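Local coordinates for protein alpha-fucosidase GH29 (Fusarium graminearum, PDB 4PSR) that hydrolyses alpha-linked L-fucose as a family 29 glycoside hydrolase, probably releasing core alpha-1,6-linked fucose from the N-glycans of glycoproteins, at residues Y75-I79 with K80-D84; G349-P352 with E353-K357. All coordinates share one frame; numbering follows the deposited sequence.

In the fold
Both contacts are local and lie in the part of the chain that carries the eight-stranded parallel barrel, but they hold opposite ends of helices. Interaction 1 closes the short helix 76-80 at its C-terminal end and leads into hairpin 82-83/89-90, its centre about 34 Å from the centre of the chain. Interaction 2 opens helix 353-369, which follows barrel strand 337-343, its centre about 22 Å from that of the chain. Both are partly buried, but interaction 1 sits at the periphery, while in interaction 2 buried Leu351, Pro352 and Gln355 contrast with exposed Glu353 and Glu354. Main-chain bonds and one methyl against an amide carry the first, whereas the second adds apolar packing and a water bridge.

Interaction 1. Residues Y75-I79 with K80-D84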
loop_
_atom_site.group_PDB
_atom_site.type_symbol
_atom_site.label_atom_id
_atom_site.label_comp_id
_atom_site.label_asym_id
_atom_site.label_seq_id
_atom_site.Cartn_x
_atom_site.Cartn_y
_atom_site.Cartn_z
ATOM N N TYR A 75 -9.218 26.239 14.424
ATOM C CA TYR A 75 -9.370 24.790 14.302
ATOM C C TYR A 75 -9.557 24.116 15.666
ATOM O O TYR A 75 -10.312 23.147 15.800
ATOM C CB TYR A 75 -8.173 24.177 13.565
ATOM C CG TYR A 75 -8.314 22.673 13.441
ATOM C CD1 TYR A 75 -9.344 22.130 12.696
ATOM C CD2 TYR A 75 -7.468 21.810 14.104
ATOM C CE1 TYR A 75 -9.530 20.772 12.621
ATOM C CE2 TYR A 75 -7.631 20.433 14.008
ATOM C CZ TYR A 75 -8.664 19.935 13.276
ATOM O OH TYR A 75 -8.903 18.579 13.122
ATOM N N GLU A 76 -8.908 24.653 16.684
ATOM C CA GLU A 76 -9.001 24.077 18.014
ATOM C C GLU A 76 -10.447 24.014 18.521
ATOM O O GLU A 76 -10.781 23.165 19.359
ATOM C CB GLU A 76 -8.103 24.829 19.004
ATOM C CG GLU A 76 -8.490 26.277 19.300
ATOM C CD GLU A 76 -7.986 27.321 18.297
ATOM O OE1 GLU A 76 -7.480 26.999 17.202
ATOM O OE2 GLU A 76 -8.123 28.537 18.627
ATOM N N ASN A 77 -11.331 24.879 18.016
ATOM C CA ASN A 77 -12.741 24.810 18.413
ATOM C C ASN A 77 -13.439 23.492 18.016
ATOM O O ASN A 77 -14.436 23.106 18.644
ATOM C CB ASN A 77 -13.551 25.969 17.814
ATOM C CG ASN A 77 -13.334 27.296 18.516
ATOM O OD1 ASN A 77 -12.515 27.436 19.429
ATOM N ND2 ASN A 77 -14.078 28.304 18.065
ATOM N N PHE A 78 -13.005 22.834 16.933
ATOM C CA PHE A 78 -13.598 21.539 16.583
ATOM C C PHE A 78 -13.301 20.478 17.655
ATOM O O PHE A 78 -14.097 19.553 17.859
ATOM C CB PHE A 78 -13.105 21.040 15.223
ATOM C CG PHE A 78 -13.624 21.826 14.036
ATOM C CD1 PHE A 78 -14.946 21.772 13.651
ATOM C CD2 PHE A 78 -12.751 22.582 13.286
ATOM C CE1 PHE A 78 -15.386 22.486 12.526
ATOM C CE2 PHE A 78 -13.183 23.270 12.169
ATOM C CZ PHE A 78 -14.491 23.230 11.802
ATOM N N ILE A 79 -12.167 20.621 18.326
ATOM C CA ILE A 79 -11.728 19.688 19.360
ATOM C C ILE A 79 -12.342 20.055 20.713
ATOM O O ILE A 79 -12.883 19.187 21.413
ATOM C CB ILE A 79 -10.184 19.691 19.453
ATOM C CG1 ILE A 79 -9.606 19.115 18.145
ATOM C CG2 ILE A 79 -9.693 18.911 20.696
ATOM C CD1 ILE A 79 -8.156 19.407 17.913
ATOM N N LYS A 80 -12.303 21.336 21.066
ATOM C CA LYS A 80 -12.805 21.774 22.383
ATOM C C LYS A 80 -14.295 22.108 22.395
ATOM O O LYS A 80 -14.921 22.159 23.471
ATOM C CB LYS A 80 -11.969 22.953 22.892
ATOM C CG LYS A 80 -10.584 22.504 23.324
ATOM C CD LYS A 80 -9.742 23.630 23.909
ATOM C CE LYS A 80 -8.492 23.049 24.551
ATOM N NZ LYS A 80 -7.690 24.119 25.235
ATOM N N GLY A 81 -14.870 22.276 21.203
ATOM C CA GLY A 81 -16.286 22.554 21.047
ATOM C C GLY A 81 -16.620 24.043 21.022
ATOM O O GLY A 81 -16.053 24.864 21.771
ATOM N N ALA A 82 -17.540 24.417 20.132
ATOM C CA ALA A 82 -18.023 25.806 20.055
ATOM C C ALA A 82 -19.304 25.875 19.245
ATOM O O ALA A 82 -19.636 24.948 18.522
ATOM C CB ALA A 82 -16.965 26.731 19.423
ATOM N N LYS A 83 -20.030 26.984 19.353
ATOM C CA LYS A 83 -21.232 27.162 18.552
ATOM C C LYS A 83 -20.907 27.680 17.164
ATOM O O LYS A 83 -20.032 28.525 17.007
ATOM C CB LYS A 83 -22.189 28.116 19.265
ATOM C CG LYS A 83 -22.745 27.506 20.547
ATOM C CD LYS A 83 -23.744 28.418 21.243
ATOM C CE LYS A 83 -24.325 27.739 22.474
ATOM N NZ LYS A 83 -25.188 28.648 23.275
ATOM N N ASP A 84 -21.626 27.193 16.166
ATOM C CA ASP A 84 -21.505 27.731 14.820
ATOM C C ASP A 84 -22.330 29.027 14.692
ATOM O O ASP A 84 -22.892 29.502 15.682
ATOM C CB ASP A 84 -21.859 26.665 13.757
ATOM C CG ASP A 84 -23.322 26.261 13.747
ATOM O OD1 ASP A 84 -24.164 26.989 14.316
ATOM O OD2 ASP A 84 -23.635 25.200 13.149
#
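Asn77 and Ala82 meet where the last turn of helix 76-80 gives way to strand 82-83. The methyl CB of Ala82 comes up to the amide end of Asn77, 3.6 Å from its ND2 and 3.8 Å from its CG. With CG anti to the carbonyl carbon (chi1 -76°), the amide of Asn77 is placed beside the strand, in contact with this methyl.

The tight part is the main chain at the helix end. Lys80 N donates to Glu76 O over 2.9 Å in a nearly straight bond (166° at the hydrogen), a regular helical link. One residue on, Gly81 N reaches Asn77 O at 2.7 Å, but the bond is bent to 131° and the donor stands above the carbonyl plane. This distortion accompanies the turning of the chain out of the helix. Gly81, the first residue to leave helical geometry, takes a positive phi, a conformation glycine adopts easily because it has no CB. On the inner side Ile79 and Phe78 are buried; Ile79 lies on Leu194 of helix 189-195, and Phe78 makes edge-to-face ring contacts with Trp73 and Tyr67.

The loose side belongs to Lys80 and Glu76. Against the turn only CB and CG of the lysine pack, Lys80 CB 3.7 Å from Glu76 O, while the extended chain of this exposed residue runs on to touch Trp140 and Tyr145. The carboxylate of Glu76 leads off from the strand, although its side chain touches Leu191 and Leu194.

Beyond the turn, Ala82 pairs through its backbone with Val90, and Ile79 O accepts a bond from Gln91 NE2. Gly81 thus ends the helix and links it to strand 82-83, which forms a small antiparallel hairpin with 89-90, a helix-to-strand junction at the periphery of the TIM-barrel region.

Interaction 2. Residues G349-P352 with E353-K357; sequences GVLP and EEQIK
The carbonyl of Pro352 faces the first turn of helix 353-369, its O accepting a straight bond (167° at the hydrogen) from Ile356 N at 3.1 Å, in the carbonyl plane, and a weak, bent one from Gln355 N. Pro352 occupies the N-cap position of this helix, which follows barrel strand 337-343 of the TIM-barrel fold.

Leu351 and Pro352 lie against the side chains of that first turn. Leu351 CD2 meets Ile356 CG1 at 3.8 Å, the two chains crossing at a slant, and its other methyl, CD1, touches Gln355 OE1. Gln355 runs alongside the proline ring and points the same way, with NE2 3.5 Å from Pro352 CD. Its buried amide is fixed at both ends from outside, OE1 by Ser344 N and NE2 by Tyr319 OH. Ile343 and Ile108 add apolar cover to Leu351, joining the helix start to the barrel strand and to helix 105-114.

The outer side is polar. Glu353, exposed and bent at chi2 (-64°), folds its carboxylate back toward the preceding loop, where one water donates both to Leu351 O, at 2.8 Å, and to Glu353 OE2, at 2.9 Å.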
loop_
_atom_site.group_PDB
_atom_site.type_symbol
_atom_site.label_atom_id
_atom_site.label_comp_id
_atom_site.label_asym_id
_atom_site.label_seq_id
_atom_site.Cartn_x
_atom_site.Cartn_y
_atom_site.Cartn_z
ATOM N N GLY A 349 -19.219 8.834 13.537
ATOM C CA GLY A 349 -18.746 7.469 13.681
ATOM C C GLY A 349 -19.468 6.455 12.839
ATOM O O GLY A 349 -19.121 5.280 12.882
ATOM N N VAL A 350 -20.477 6.873 12.087
ATOM C CA VAL A 350 -21.233 5.975 11.213
ATOM C C VAL A 350 -20.479 5.701 9.921
ATOM O O VAL A 350 -19.966 6.640 9.298
ATOM C CB VAL A 350 -22.556 6.618 10.861
ATOM C CG1 VAL A 350 -23.255 5.887 9.730
ATOM C CG2 VAL A 350 -23.449 6.669 12.123
ATOM N N LEU A 351 -20.382 4.442 9.528
ATOM C CA LEU A 351 -19.823 4.072 8.234
ATOM C C LEU A 351 -20.932 4.012 7.180
ATOM O O LEU A 351 -21.832 3.167 7.278
ATOM C CB LEU A 351 -19.096 2.712 8.335
ATOM C CG LEU A 351 -18.361 2.250 7.086
ATOM C CD1 LEU A 351 -17.251 3.237 6.735
ATOM C CD2 LEU A 351 -17.747 0.868 7.293
ATOM N N PRO A 352 -20.883 4.889 6.160
ATOM C CA PRO A 352 -21.984 4.916 5.185
ATOM C C PRO A 352 -22.236 3.604 4.452
ATOM O O PRO A 352 -21.292 2.849 4.171
ATOM C CB PRO A 352 -21.531 5.997 4.202
ATOM C CG PRO A 352 -20.732 6.963 5.052
ATOM C CD PRO A 352 -19.981 6.048 5.990
ATOM N N GLU A 353 -23.509 3.310 4.162
ATOM C CA GLU A 353 -23.861 2.038 3.545
ATOM C C GLU A 353 -23.159 1.781 2.205
ATOM O O GLU A 353 -22.842 0.649 1.895
ATOM C CB GLU A 353 -25.391 1.874 3.404
ATOM C CG GLU A 353 -26.141 1.625 4.747
ATOM C CD GLU A 353 -25.775 0.303 5.474
ATOM O OE1 GLU A 353 -25.486 -0.732 4.815
ATOM O OE2 GLU A 353 -25.803 0.304 6.732
ATOM N N GLU A 354 -22.880 2.809 1.426
ATOM C CA GLU A 354 -22.204 2.586 0.146
ATOM C C GLU A 354 -20.807 1.986 0.371
ATOM O O GLU A 354 -20.314 1.169 -0.405
ATOM C CB GLU A 354 -22.086 3.878 -0.658
ATOM C CG GLU A 354 -23.418 4.563 -0.977
ATOM C CD GLU A 354 -23.731 5.738 -0.037
ATOM O OE1 GLU A 354 -23.610 5.612 1.211
ATOM O OE2 GLU A 354 -24.098 6.810 -0.562
ATOM N N GLN A 355 -20.151 2.427 1.434
ATOM C CA GLN A 355 -18.827 1.907 1.746
ATOM C C GLN A 355 -18.910 0.483 2.271
ATOM O O GLN A 355 -18.070 -0.368 1.942
ATOM C CB GLN A 355 -18.142 2.822 2.753
ATOM C CG GLN A 355 -17.808 4.198 2.170
ATOM C CD GLN A 355 -17.044 5.042 3.163
ATOM O OE1 GLN A 355 -16.001 4.614 3.669
ATOM N NE2 GLN A 355 -17.564 6.221 3.487
ATOM N N ILE A 356 -19.900 0.229 3.120
ATOM C CA ILE A 356 -20.160 -1.129 3.603
ATOM C C ILE A 356 -20.345 -2.093 2.421
ATOM O O ILE A 356 -19.778 -3.194 2.393
ATOM C CB ILE A 356 -21.373 -1.155 4.565
ATOM C CG1 ILE A 356 -21.060 -0.322 5.811
ATOM C CG2 ILE A 356 -21.727 -2.590 4.946
ATOM C CD1 ILE A 356 -22.219 -0.176 6.786
ATOM N N LYS A 357 -21.143 -1.686 1.443
ATOM C CA LYS A 357 -21.356 -2.537 0.269
ATOM C C LYS A 357 -20.051 -2.849 -0.487
ATOM O O LYS A 357 -19.817 -3.988 -0.881
ATOM C CB LYS A 357 -22.392 -1.902 -0.655
ATOM C CG LYS A 357 -22.490 -2.496 -2.053
ATOM C CD LYS A 357 -23.017 -3.931 -2.086
ATOM C CE LYS A 357 -23.543 -4.282 -3.483
ATOM N NZ LYS A 357 -22.782 -3.584 -4.577
HETATM O O HOH W 1 -24.496 2.629 7.822
#